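Local coordinates for AP endonuclease, family protein 2 (Mycobacterium smegmatis, PDB 5TNV) that binds magnesium within a xylose isomerase-like TIM barrel and may have endonuclease activity, at residues A167-A172 with D197-T202; A208-K211 with A217-L220. One frame throughout, in Å; residues are numbered along the deposited sequence.

Interaction 1 (A167-A172 with D197-T202); sequences ALRDLA and DTYIGT
Tyr199 carries the whole contact with helix 169-185, reaching the first turn of that helix from a loop that Thr198 has already bent. Thr198 OG1 accepts from Ile200 N at 3.2 Å, an ST turn that sets Tyr199 at its bend. With CG anti to its own carbonyl carbon (chi1 -55°), the Tyr199 ring extends toward the helix start. Arg169 CA lies over one face, a CH-pi contact 4.1 Å from the ring centroid, and Arg169 CB adds a touch on Tyr199 CE1 at 3.6 Å. Further round, on the same side of the ring plane and obliquely, Ala172 CB meets Tyr199 CE2 at 3.8 Å; its single methyl suits a place so close to the ring. The hydroxyl runs on past Leu168 CB and is hydrogen-bonded to Asp165 O, a polar end for a buried ring. The Arg169 chain runs the other way, extended from CG to NE, and a water bonded to Arg169 NE at 2.9 Å donates to Tyr199 O, while NH2 forms a salt bridge with Asp212. An aromatic residue of a loop following strand 189-193 thus packs on the N-terminal turn of the preceding helix, at the strand-to-helix loop end of a TIM barrel.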
loop_
_atom_site.group_PDB
_atom_site.type_symbol
_atom_site.label_atom_id
_atom_site.label_comp_id
_atom_site.label_asym_id
_atom_site.label_seq_id
_atom_site.Cartn_x
_atom_site.Cartn_y
_atom_site.Cartn_z
ATOM N N ALA A 167 38.264 -8.301 -13.138
ATOM C CA ALA A 167 39.447 -7.815 -13.863
ATOM C C ALA A 167 39.242 -6.416 -14.392
ATOM O O ALA A 167 40.233 -5.894 -14.889
ATOM C CB ALA A 167 39.759 -8.830 -14.945
ATOM N N LEU A 168 38.043 -5.859 -14.325
ATOM C CA LEU A 168 37.748 -4.529 -14.909
ATOM C C LEU A 168 37.541 -3.488 -13.835
ATOM O O LEU A 168 37.218 -2.375 -14.105
ATOM C CB LEU A 168 36.588 -4.612 -15.880
ATOM C CG LEU A 168 36.770 -5.433 -17.157
ATOM C CD1 LEU A 168 35.479 -5.471 -17.977
ATOM C CD2 LEU A 168 37.946 -4.905 -18.003
ATOM N N ARG A 169 37.778 -3.844 -12.558
ATOM C CA ARG A 169 37.554 -2.852 -11.508
ATOM C C ARG A 169 38.485 -1.656 -11.611
ATOM O O ARG A 169 38.105 -0.508 -11.418
ATOM C CB ARG A 169 37.652 -3.499 -10.120
ATOM C CG ARG A 169 37.283 -2.624 -8.956
ATOM C CD ARG A 169 37.387 -3.305 -7.595
ATOM N NE ARG A 169 37.032 -2.457 -6.470
ATOM C CZ ARG A 169 37.790 -1.575 -5.808
ATOM N NH1 ARG A 169 39.054 -1.373 -6.164
ATOM N NH2 ARG A 169 37.274 -0.875 -4.814
ATOM N N ASP A 170 39.777 -1.927 -11.908
ATOM C CA ASP A 170 40.730 -0.839 -12.051
ATOM C C ASP A 170 40.347 0.086 -13.223
ATOM O O ASP A 170 40.436 1.316 -13.097
ATOM C CB ASP A 170 42.184 -1.305 -12.279
ATOM C CG ASP A 170 42.835 -1.639 -10.954
ATOM O OD1 ASP A 170 42.438 -1.174 -9.851
ATOM O OD2 ASP A 170 43.784 -2.448 -11.144
ATOM N N LEU A 171 39.883 -0.492 -14.323
ATOM C CA LEU A 171 39.434 0.318 -15.462
ATOM C C LEU A 171 38.231 1.184 -15.088
ATOM O O LEU A 171 38.088 2.356 -15.454
ATOM C CB LEU A 171 39.120 -0.583 -16.652
ATOM C CG LEU A 171 38.763 0.172 -17.936
ATOM C CD1 LEU A 171 39.881 1.062 -18.374
ATOM C CD2 LEU A 171 38.374 -0.828 -19.003
ATOM N N ALA A 172 37.306 0.589 -14.330
ATOM C CA ALA A 172 36.152 1.309 -13.820
ATOM C C ALA A 172 36.570 2.501 -12.983
ATOM O O ALA A 172 36.048 3.595 -13.184
ATOM C CB ALA A 172 35.225 0.403 -13.025
ATOM N N ASP A 197 25.176 -6.900 -7.479
ATOM C CA ASP A 197 26.052 -7.732 -8.317
ATOM C C ASP A 197 27.060 -6.899 -9.087
ATOM O O ASP A 197 27.616 -7.380 -10.091
ATOM C CB ASP A 197 25.261 -8.672 -9.223
ATOM C CG ASP A 197 24.216 -9.501 -8.504
ATOM O OD1 ASP A 197 24.505 -9.986 -7.370
ATOM O OD2 ASP A 197 23.098 -9.650 -9.055
ATOM N N THR A 198 27.310 -5.686 -8.616
ATOM C CA THR A 198 28.297 -4.779 -9.197
ATOM C C THR A 198 29.399 -4.448 -8.218
ATOM O O THR A 198 29.338 -4.806 -7.025
ATOM C CB THR A 198 27.667 -3.457 -9.702
ATOM O OG1 THR A 198 27.336 -2.599 -8.599
ATOM C CG2 THR A 198 26.469 -3.710 -10.615
ATOM N N TYR A 199 30.386 -3.672 -8.689
ATOM C CA TYR A 199 31.455 -3.200 -7.819
ATOM C C TYR A 199 30.940 -2.482 -6.576
ATOM O O TYR A 199 31.664 -2.395 -5.583
ATOM C CB TYR A 199 32.426 -2.226 -8.554
ATOM C CG TYR A 199 33.013 -2.837 -9.823
ATOM C CD1 TYR A 199 33.755 -4.033 -9.789
ATOM C CD2 TYR A 199 32.823 -2.233 -11.056
ATOM C CE1 TYR A 199 34.281 -4.581 -10.936
ATOM C CE2 TYR A 199 33.321 -2.795 -12.197
ATOM C CZ TYR A 199 34.064 -3.952 -12.150
ATOM O OH TYR A 199 34.501 -4.489 -13.333
ATOM N N ILE A 200 29.747 -1.906 -6.661
ATOM C CA ILE A 200 29.170 -1.107 -5.580
ATOM C C ILE A 200 27.806 -1.693 -5.167
ATOM O O ILE A 200 26.834 -0.988 -4.899
ATOM C CB ILE A 200 29.140 0.397 -5.943
ATOM C CG1 ILE A 200 28.328 0.676 -7.207
ATOM C CG2 ILE A 200 30.587 0.912 -6.029
ATOM C CD1 ILE A 200 28.221 2.152 -7.566
ATOM N N GLY A 201 27.791 -3.027 -5.037
ATOM C CA GLY A 201 26.597 -3.817 -4.775
ATOM C C GLY A 201 26.345 -4.217 -3.352
ATOM O O GLY A 201 25.370 -4.948 -3.087
ATOM N N THR A 202 27.192 -3.759 -2.411
ATOM C CA THR A 202 26.968 -3.880 -0.992
ATOM C C THR A 202 27.433 -2.572 -0.355
ATOM O O THR A 202 28.266 -1.879 -0.955
ATOM C CB THR A 202 27.754 -5.029 -0.316
ATOM O OG1 THR A 202 29.126 -4.639 -0.246
ATOM C CG2 THR A 202 27.629 -6.310 -1.103
HETATM O O HOH W 1 34.296 -3.240 -5.705
#

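Interaction 2 (A208-K211 with A217-L220); sequences AFIK and AVGL
Ile210 presses its CD1 methyl over one face of the flat peptide group joining Val218 to Gly219, standing 3.9 Å from Val218 C. In the plane of the sheet, the backbone of Gly219 is hydrogen-bonded to Leu190 and Leu192 of strand 189-193. The ring of Phe209 takes a different direction, packing against Ile173 of helix 169-185 and Leu192. This is the second half of a beta-alpha-beta crossover: strand 189-193 leads into helix 203-213, and the chain returns as the parallel strand 218-221 of the TIM barrel, with the helix lying against the outside of the sheet.

Ile210 serves as the wedge between helix and strand. Its CG1 is anti to the backbone N (chi1 -163°), and the turn at chi2 of 68° brings CD1 to the strand, where it meets Gly219 CA at 3.8 Å. Val218 comes from the strand with its CB directed at the helix, and its CG1 touches Ile210 CD1 at 3.7 Å as the two side chains slide past each other in opposite directions. Valine is a natural choice here, since its beta-branch suits an extended backbone and offers a compact hydrophobic surface to the helix. Leu192 of the neighbouring strand touches both Ile210 and Val218, and Tyr247 touches both Ile210 and Leu220, so the isoleucine sits in a wholly buried, largely apolar setting that matches its branched hydrocarbon shape. Leu220, two residues beyond Val218, sets off with its CB neither toward nor away from the helix, and the end of its side chain comes nearer. There the CD2 methyl of Leu220 comes to rest 4.1 Å from Ile210 CB.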
loop_
_atom_site.group_PDB
_atom_site.type_symbol
_atom_site.label_atom_id
_atom_site.label_comp_id
_atom_site.label_asym_id
_atom_site.label_seq_id
_atom_site.Cartn_x
_atom_site.Cartn_y
_atom_site.Cartn_z
ATOM N N ALA A 208 34.285 1.176 0.010
ATOM C CA ALA A 208 35.663 0.910 -0.387
ATOM C C ALA A 208 35.916 1.470 -1.796
ATOM O O ALA A 208 37.011 1.987 -2.084
ATOM C CB ALA A 208 36.003 -0.543 -0.329
ATOM N N PHE A 209 34.896 1.374 -2.654
ATOM C CA PHE A 209 35.045 1.855 -4.035
ATOM C C PHE A 209 35.178 3.373 -4.043
ATOM O O PHE A 209 36.078 3.928 -4.708
ATOM C CB PHE A 209 33.899 1.384 -4.888
ATOM C CG PHE A 209 34.076 1.590 -6.383
ATOM C CD1 PHE A 209 33.719 2.758 -7.038
ATOM C CD2 PHE A 209 34.604 0.552 -7.155
ATOM C CE1 PHE A 209 33.900 2.889 -8.398
ATOM C CE2 PHE A 209 34.775 0.676 -8.532
ATOM C CZ PHE A 209 34.424 1.854 -9.135
ATOM N N ILE A 210 34.315 4.086 -3.319
ATOM C CA ILE A 210 34.379 5.543 -3.345
ATOM C C ILE A 210 35.683 6.022 -2.697
ATOM O O ILE A 210 36.303 6.989 -3.136
ATOM C CB ILE A 210 33.116 6.197 -2.748
ATOM C CG1 ILE A 210 33.023 7.665 -3.155
ATOM C CG2 ILE A 210 33.041 6.046 -1.260
ATOM C CD1 ILE A 210 32.769 7.873 -4.629
ATOM N N LYS A 211 36.164 5.304 -1.684
ATOM C CA LYS A 211 37.461 5.649 -1.095
ATOM C C LYS A 211 38.596 5.418 -2.080
ATOM O O LYS A 211 39.510 6.237 -2.216
ATOM C CB LYS A 211 37.677 4.781 0.184
ATOM C CG LYS A 211 36.805 5.298 1.368
ATOM C CD LYS A 211 37.155 4.667 2.694
ATOM C CE LYS A 211 36.245 5.182 3.797
ATOM N NZ LYS A 211 36.727 6.383 4.551
ATOM N N ALA A 217 34.848 15.234 -6.636
ATOM C CA ALA A 217 33.635 15.479 -7.448
ATOM C C ALA A 217 32.919 14.187 -7.792
ATOM O O ALA A 217 32.084 14.199 -8.704
ATOM C CB ALA A 217 33.947 16.308 -8.682
ATOM N N VAL A 218 33.188 13.117 -7.057
ATOM C CA VAL A 218 32.456 11.855 -7.217
ATOM C C VAL A 218 31.866 11.472 -5.868
ATOM O O VAL A 218 32.501 11.672 -4.816
ATOM C CB VAL A 218 33.371 10.743 -7.750
ATOM C CG1 VAL A 218 32.543 9.475 -7.997
ATOM C CG2 VAL A 218 34.079 11.167 -9.048
ATOM N N GLY A 219 30.660 10.947 -5.864
ATOM C CA GLY A 219 30.016 10.475 -4.627
ATOM C C GLY A 219 29.117 9.294 -4.969
ATOM O O GLY A 219 28.967 8.909 -6.127
ATOM N N LEU A 220 28.566 8.715 -3.906
ATOM C CA LEU A 220 27.623 7.605 -4.046
ATOM C C LEU A 220 26.194 8.105 -4.245
ATOM O O LEU A 220 25.796 9.157 -3.748
ATOM C CB LEU A 220 27.666 6.681 -2.818
ATOM C CG LEU A 220 28.964 5.956 -2.563
ATOM C CD1 LEU A 220 28.831 5.152 -1.260
ATOM C CD2 LEU A 220 29.309 5.053 -3.741
#

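Interaction 1 and interaction 2 follow one another along the chain, their centres about 12 Å apart, and they meet at Phe209. The ring of this residue touches the loop of interaction 1, with Phe209 CE2 3.7 Å from Tyr199 CB, while Phe209 CB lies 3.5 Å from Ile200 CG2. Phe209 therefore connects the loop 197-202 to the helix whose next residue packs on strand 218-221. Both contacts lie at some distance from the magnesium site of Glu193, Asp223 and His252: the side chain of Tyr199 is about 11 Å from that of Glu193, whereas the side chain of Leu220 is about 8 Å from that of Glu193 and about 12 Å from the ion.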